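Local coordinates for capsular polysaccharide export system protein KpsC (Thermosulfurimonas dismutans, PDB 6MGB) that probably transfers Kdo from its CMP-activated donor, as a beta(2,4) Kdo-transferase, in building the conserved glycolipid anchor of Gram-negative bacterial capsules, at residues L89-D94 with Y300-P306; V159-Q164 with R241-S247. One frame throughout, in Å; residues are numbered along the deposited sequence. Where two conformers were deposited one is given.

Interaction 1: residues L89-D94 with Y300-P306; sequences LSLIVD and YPRYINP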
# COMPACT_ATOMS: atom_id res chain seq x y z
N LEU A 89 5.01 10.77 5.32
CA LEU A 89 5.56 11.73 4.37
C LEU A 89 4.67 11.91 3.14
O LEU A 89 4.82 12.91 2.43
CB LEU A 89 6.96 11.29 3.93
CG LEU A 89 7.98 11.19 5.06
CD1 LEU A 89 9.30 10.65 4.53
CD2 LEU A 89 8.19 12.53 5.74
N SER A 90 3.78 10.96 2.88
CA SER A 90 2.76 11.12 1.86
C SER A 90 1.46 10.54 2.39
O SER A 90 1.45 9.69 3.29
CB SER A 90 3.16 10.44 0.54
OG SER A 90 3.29 9.04 0.69
N LEU A 91 0.35 11.00 1.82
CA LEU A 91 -0.97 10.64 2.29
C LEU A 91 -1.85 10.31 1.09
O LEU A 91 -1.84 11.04 0.09
CB LEU A 91 -1.60 11.77 3.11
CG LEU A 91 -2.82 11.43 3.95
CD1 LEU A 91 -2.42 10.66 5.20
CD2 LEU A 91 -3.56 12.71 4.32
N ILE A 92 -2.59 9.22 1.18
CA ILE A 92 -3.58 8.87 0.16
C ILE A 92 -4.92 9.46 0.57
O ILE A 92 -5.38 9.27 1.70
CB ILE A 92 -3.66 7.34 -0.02
CG1 ILE A 92 -2.45 6.86 -0.82
CG2 ILE A 92 -4.96 6.95 -0.73
CD1 ILE A 92 -2.25 5.36 -0.80
N VAL A 93 -5.54 10.19 -0.36
CA VAL A 93 -6.81 10.86 -0.13
C VAL A 93 -7.70 10.46 -1.30
O VAL A 93 -7.55 10.97 -2.41
CB VAL A 93 -6.67 12.38 -0.03
CG1 VAL A 93 -8.02 13.04 0.21
CG2 VAL A 93 -5.68 12.75 1.06
N ASP A 94 -8.64 9.54 -1.05
CA ASP A 94 -9.43 8.94 -2.12
C ASP A 94 -10.90 9.33 -1.96
O ASP A 94 -11.56 8.82 -1.03
CB ASP A 94 -9.27 7.42 -2.12
CG ASP A 94 -9.77 6.79 -3.41
OD1 ASP A 94 -10.78 7.27 -3.96
OD2 ASP A 94 -9.15 5.80 -3.86
N TYR A 300 -1.36 9.18 -7.57
CA TYR A 300 -2.41 8.89 -6.60
C TYR A 300 -2.11 9.50 -5.23
O TYR A 300 -2.99 10.18 -4.68
CB TYR A 300 -2.61 7.37 -6.53
CG TYR A 300 -3.69 6.85 -5.61
CD1 TYR A 300 -5.01 7.26 -5.72
CD2 TYR A 300 -3.39 5.88 -4.66
CE1 TYR A 300 -5.99 6.75 -4.88
CE2 TYR A 300 -4.36 5.36 -3.82
CZ TYR A 300 -5.66 5.80 -3.94
OH TYR A 300 -6.62 5.28 -3.10
N PRO A 301 -0.93 9.32 -4.64
CA PRO A 301 -0.68 9.89 -3.31
C PRO A 301 -0.41 11.39 -3.38
O PRO A 301 -0.03 11.94 -4.41
CB PRO A 301 0.56 9.13 -2.83
CG PRO A 301 0.82 8.05 -3.86
CD PRO A 301 0.25 8.58 -5.12
N ARG A 302 -0.59 12.04 -2.23
CA ARG A 302 -0.26 13.44 -2.06
C ARG A 302 1.02 13.54 -1.23
O ARG A 302 1.06 13.08 -0.09
CB ARG A 302 -1.40 14.21 -1.38
CG ARG A 302 -2.73 14.03 -2.08
CD ARG A 302 -3.77 15.00 -1.56
NE ARG A 302 -5.04 14.85 -2.27
CZ ARG A 302 -6.10 15.63 -2.09
NH1 ARG A 302 -6.05 16.63 -1.22
NH2 ARG A 302 -7.20 15.41 -2.79
N TYR A 303 2.05 14.15 -1.81
CA TYR A 303 3.35 14.26 -1.17
C TYR A 303 3.56 15.65 -0.61
O TYR A 303 3.11 16.65 -1.17
CB TYR A 303 4.47 13.95 -2.17
CG TYR A 303 4.51 12.51 -2.62
CD1 TYR A 303 5.24 11.56 -1.92
CD2 TYR A 303 3.82 12.09 -3.75
CE1 TYR A 303 5.28 10.24 -2.31
CE2 TYR A 303 3.86 10.77 -4.16
CZ TYR A 303 4.59 9.85 -3.44
OH TYR A 303 4.63 8.54 -3.84
N ILE A 304 4.26 15.71 0.52
CA ILE A 304 4.74 16.96 1.09
C ILE A 304 6.25 16.99 0.92
O ILE A 304 6.92 15.95 0.89
CB ILE A 304 4.35 17.15 2.58
CG1 ILE A 304 4.56 15.87 3.41
CG2 ILE A 304 2.91 17.63 2.68
CD1 ILE A 304 6.00 15.57 3.79
N ASN A 305 6.79 18.19 0.80
CA ASN A 305 8.23 18.35 0.79
C ASN A 305 8.70 18.28 2.24
O ASN A 305 8.45 19.22 3.01
CB ASN A 305 8.64 19.66 0.13
CG ASN A 305 10.15 19.81 0.03
OD1 ASN A 305 10.90 19.11 0.71
ND2 ASN A 305 10.60 20.72 -0.83
N PRO A 306 9.34 17.20 2.67
CA PRO A 306 9.67 17.08 4.10
C PRO A 306 10.53 18.22 4.62
O PRO A 306 10.48 18.53 5.81
CB PRO A 306 10.42 15.74 4.18
CG PRO A 306 10.01 14.99 2.96
CD PRO A 306 9.84 16.04 1.91
O HOH W 1 3.39 7.44 -1.59
O HOH W 2 -4.64 11.39 -2.79
O HOH W 3 -7.52 12.87 -4.33

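Interaction 2: residues V159-Q164 with R241-S247; sequences VLLIDQ and RIYTVSS. With C5P (cytidine-5'-monophosphate), chain D.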
# COMPACT_ATOMS: atom_id res chain seq x y z
N VAL A 159 11.33 -20.05 -3.05
CA VAL A 159 10.26 -19.09 -3.26
C VAL A 159 9.99 -18.38 -1.94
O VAL A 159 10.37 -18.84 -0.86
CB VAL A 159 8.97 -19.75 -3.80
CG1 VAL A 159 9.27 -20.52 -5.08
CG2 VAL A 159 8.35 -20.66 -2.75
N LEU A 160 9.31 -17.23 -2.03
CA LEU A 160 9.04 -16.39 -0.88
C LEU A 160 7.54 -16.20 -0.72
O LEU A 160 6.85 -15.84 -1.68
CB LEU A 160 9.72 -15.02 -1.01
CG LEU A 160 9.56 -14.09 0.19
CD1 LEU A 160 10.23 -14.67 1.43
CD2 LEU A 160 10.12 -12.71 -0.12
N LEU A 161 7.04 -16.44 0.49
CA LEU A 161 5.65 -16.17 0.86
C LEU A 161 5.62 -14.94 1.76
O LEU A 161 6.40 -14.85 2.71
CB LEU A 161 5.02 -17.37 1.57
CG LEU A 161 4.54 -18.55 0.71
CD1 LEU A 161 5.58 -18.97 -0.32
CD2 LEU A 161 4.19 -19.72 1.61
N ILE A 162 4.73 -14.00 1.45
CA ILE A 162 4.61 -12.76 2.20
C ILE A 162 3.49 -12.92 3.22
O ILE A 162 2.35 -13.23 2.87
CB ILE A 162 4.33 -11.57 1.26
CG1 ILE A 162 5.48 -11.41 0.26
CG2 ILE A 162 4.14 -10.28 2.07
CD1 ILE A 162 5.23 -10.38 -0.82
N ASP A 163 3.82 -12.71 4.49
CA ASP A 163 2.81 -12.72 5.55
C ASP A 163 2.32 -11.30 5.79
O ASP A 163 2.99 -10.32 5.46
CB ASP A 163 3.38 -13.32 6.84
CG ASP A 163 2.29 -13.76 7.81
OD1 ASP A 163 1.13 -13.91 7.38
OD2 ASP A 163 2.60 -13.95 9.00
N GLN A 164 1.13 -11.19 6.37
CA GLN A 164 0.50 -9.91 6.64
C GLN A 164 0.04 -9.86 8.09
O GLN A 164 0.17 -10.83 8.84
CB GLN A 164 -0.66 -9.66 5.66
CG GLN A 164 -0.19 -9.37 4.25
CD GLN A 164 -1.31 -9.38 3.24
OE1 GLN A 164 -1.37 -10.26 2.38
NE2 GLN A 164 -2.21 -8.41 3.34
N ARG A 241 10.18 -15.76 -7.64
CA ARG A 241 8.75 -16.00 -7.55
C ARG A 241 8.26 -15.66 -6.15
O ARG A 241 8.80 -16.17 -5.16
CB ARG A 241 8.44 -17.47 -7.88
CG ARG A 241 6.99 -17.87 -7.72
CD ARG A 241 6.76 -19.28 -8.22
NE ARG A 241 6.76 -19.35 -9.68
CZ ARG A 241 6.70 -20.48 -10.38
NH1 ARG A 241 6.64 -21.65 -9.76
NH2 ARG A 241 6.70 -20.44 -11.71
N ILE A 242 7.24 -14.81 -6.07
CA ILE A 242 6.71 -14.31 -4.80
C ILE A 242 5.24 -14.71 -4.70
O ILE A 242 4.51 -14.66 -5.69
CB ILE A 242 6.86 -12.78 -4.69
CG1 ILE A 242 8.28 -12.34 -5.06
CG2 ILE A 242 6.51 -12.31 -3.28
CD1 ILE A 242 9.38 -12.98 -4.23
N TYR A 243 4.83 -15.09 -3.49
CA TYR A 243 3.44 -15.42 -3.19
C TYR A 243 2.88 -14.42 -2.20
O TYR A 243 3.51 -14.15 -1.16
CB TYR A 243 3.32 -16.84 -2.62
CG TYR A 243 3.54 -17.95 -3.62
CD1 TYR A 243 4.83 -18.31 -4.01
CD2 TYR A 243 2.47 -18.65 -4.15
CE1 TYR A 243 5.03 -19.33 -4.92
CE2 TYR A 243 2.67 -19.67 -5.06
CZ TYR A 243 3.95 -20.01 -5.44
OH TYR A 243 4.14 -21.03 -6.35
N THR A 244 1.71 -13.86 -2.50
CA THR A 244 1.08 -12.87 -1.64
C THR A 244 -0.43 -12.95 -1.77
O THR A 244 -0.96 -13.36 -2.81
CB THR A 244 1.56 -11.45 -1.97
OG1 THR A 244 1.12 -10.54 -0.96
CG2 THR A 244 1.02 -10.99 -3.33
N VAL A 245 -1.12 -12.56 -0.71
CA VAL A 245 -2.58 -12.42 -0.73
C VAL A 245 -2.91 -11.02 -1.22
O VAL A 245 -3.49 -10.85 -2.30
CB VAL A 245 -3.20 -12.69 0.65
CG1 VAL A 245 -4.70 -12.40 0.62
CG2 VAL A 245 -2.95 -14.13 1.09
N SER A 246 -2.53 -10.00 -0.44
CA SER A 246 -2.86 -8.63 -0.80
C SER A 246 -1.84 -7.60 -0.30
O SER A 246 -2.17 -6.41 -0.25
CB SER A 246 -4.24 -8.25 -0.23
OG SER A 246 -4.22 -8.28 1.18
N SER A 247 -0.63 -8.01 0.05
CA SER A 247 0.34 -7.10 0.65
C SER A 247 0.89 -6.12 -0.37
O SER A 247 1.08 -6.44 -1.55
CB SER A 247 1.49 -7.89 1.28
OG SER A 247 2.50 -7.03 1.76
O3P C5P D . 0.56 -4.04 2.74
P C5P D . 1.34 -4.46 3.96
O1P C5P D . 1.28 -5.98 4.09
O2P C5P D . 0.98 -3.84 5.30
O5' C5P D . 2.86 -4.09 3.64
C5' C5P D . 3.36 -2.78 3.87
C4' C5P D . 4.85 -2.73 3.61
O4' C5P D . 5.54 -3.42 4.68
C3' C5P D . 5.31 -3.45 2.34
O3' C5P D . 5.20 -2.63 1.19
C2' C5P D . 6.75 -3.83 2.67
O2' C5P D . 7.63 -2.74 2.47
C1' C5P D . 6.65 -4.13 4.17
N1 C5P D . 6.45 -5.58 4.43
C2 C5P D . 7.60 -6.44 4.86
N3 C5P D . 7.38 -7.90 5.12
C4 C5P D . 6.05 -8.49 4.98
C5 C5P D . 4.91 -7.63 4.56
C6 C5P D . 5.13 -6.17 4.29
O2 C5P D . 8.67 -5.97 4.97
N4 C5P D . 5.84 -9.91 5.23
O HOH W 4 0.69 -11.76 1.42

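Interaction 1: residues L89-D94 with Y300-P306
Ser90 and Leu91 pair with Tyr303 and Arg302 as neighbouring antiparallel strands of a mixed sheet, to which the C-terminal part of the chain contributes strand 302-305; such a return of the chain end to the first domain is in keeping with a GT-B fold. Leu91 and Arg302 form the hydrogen-bonded pair, Leu91 N to Arg302 O at 2.9 Å and Arg302 N to Leu91 O at 2.8 Å, while Ser90 CB lies 3.4 Å from CD1 of the Tyr303 ring in the adjoining non-hydrogen-bonded pair.

The tight part lies at the Tyr300 end. With CG trans to the backbone N (chi1 -178°), the ring reaches across Ile92 toward Asp94; the isoleucine crosses it at about a right angle, CG2 3.5 Å from Tyr300 CZ. Tyr300 OH donates to Asp94 OD2 over 2.7 Å, meeting the carboxylate on its anti side, with ring and carboxylate planes 79° apart. Leu107 N grips the same oxygen, and Val96 N and Gly97 N hold OD1, which should fix the carboxylate's rotation. A phenylalanine in place of Tyr300 would probably leave the buried Asp94 OD2 with Leu107 N but without its hydroxyl donor.

Around Val93 and Arg302 the contact is looser and partly open to solvent. Val93 CB sits over one face of the Arg302 guanidinium, off centre and 3.7 Å from NE, while NH1 turns to Phe28 O of helix 25-29. At the guanidinium edge, a water accepts from Arg302 NH2 (3.0 Å) and donates to Val93 O (2.7 Å).

Interaction 2: residues V159-Q164 with R241-S247
Leu160 and Leu161 run parallel to Ile242 and Tyr243, the strand axes 4.8 Å apart and 21° from alignment, with Leu160 O accepting from Tyr243 N and Tyr243 O from Ile162 N, both nearly head-on to the carbonyl. On one face Leu160 and Ile242 lie side by side, CB of the leucine 3.8 Å from CD1 of the isoleucine. On the other, Leu161 and Tyr243 point the same way, and Leu161 CD1 rests 3.8 Å from Tyr243 CD1. The tyrosine ring reaches along strand 159-162 toward Val159, and its hydroxyl binds Asn192.

These are the two central strands of a six-stranded parallel sheet ordered 3-2-1-4-5-6, a Rossmann-like domain as in GT-B enzymes. Beyond their C-terminal ends, where the strand order reverses, the two segments diverge and CMP binds. Asp163 takes the N4 amino group of the cytosine on its backbone O (2.9 Å).

Ser247, the N-cap of helix 248-255, holds OG trans to its backbone N (chi1 174°); this hydroxyl donates to phosphate oxygen O1P at 2.8 Å while accepting from Met249 N. Gln164 joins the two loops with both ends of its amide: OE1 accepts from Ser246 N, and NE2 donates almost in the amide plane to Ser246 OG at 3.0 Å, an oxygen also hydrogen-bonded to Ser170 OG, with Asp168 OD2 as a second acceptor for NE2. One water makes four hydrogen bonds in the fork between the strands, donating to Gln164 OE1 at 2.7 Å and to Ile162 O and accepting from Thr244 OG1 and Val245 N.

Interactions 1 and 2 belong to different sheets, one mixed and one parallel, on opposite sides of the chain's centre; their centres are 26 Å apart and their nearest atoms about 12 Å. The segments of interaction 2 lie between those of interaction 1 in sequence, so the chain completes the parallel sheet before strand 302-305 joins the mixed one. CMP touches interaction 2 directly, whereas the side chain of Ile92 in interaction 1 is about 10 Å from the nucleotide. The Ile92 side chain is also about 7 Å from that of Gln248, a CMP-binding residue directly after Ser247. A magnesium ion lies about 7 Å from the Gln164 side chain and about 11 Å from that of Ile92.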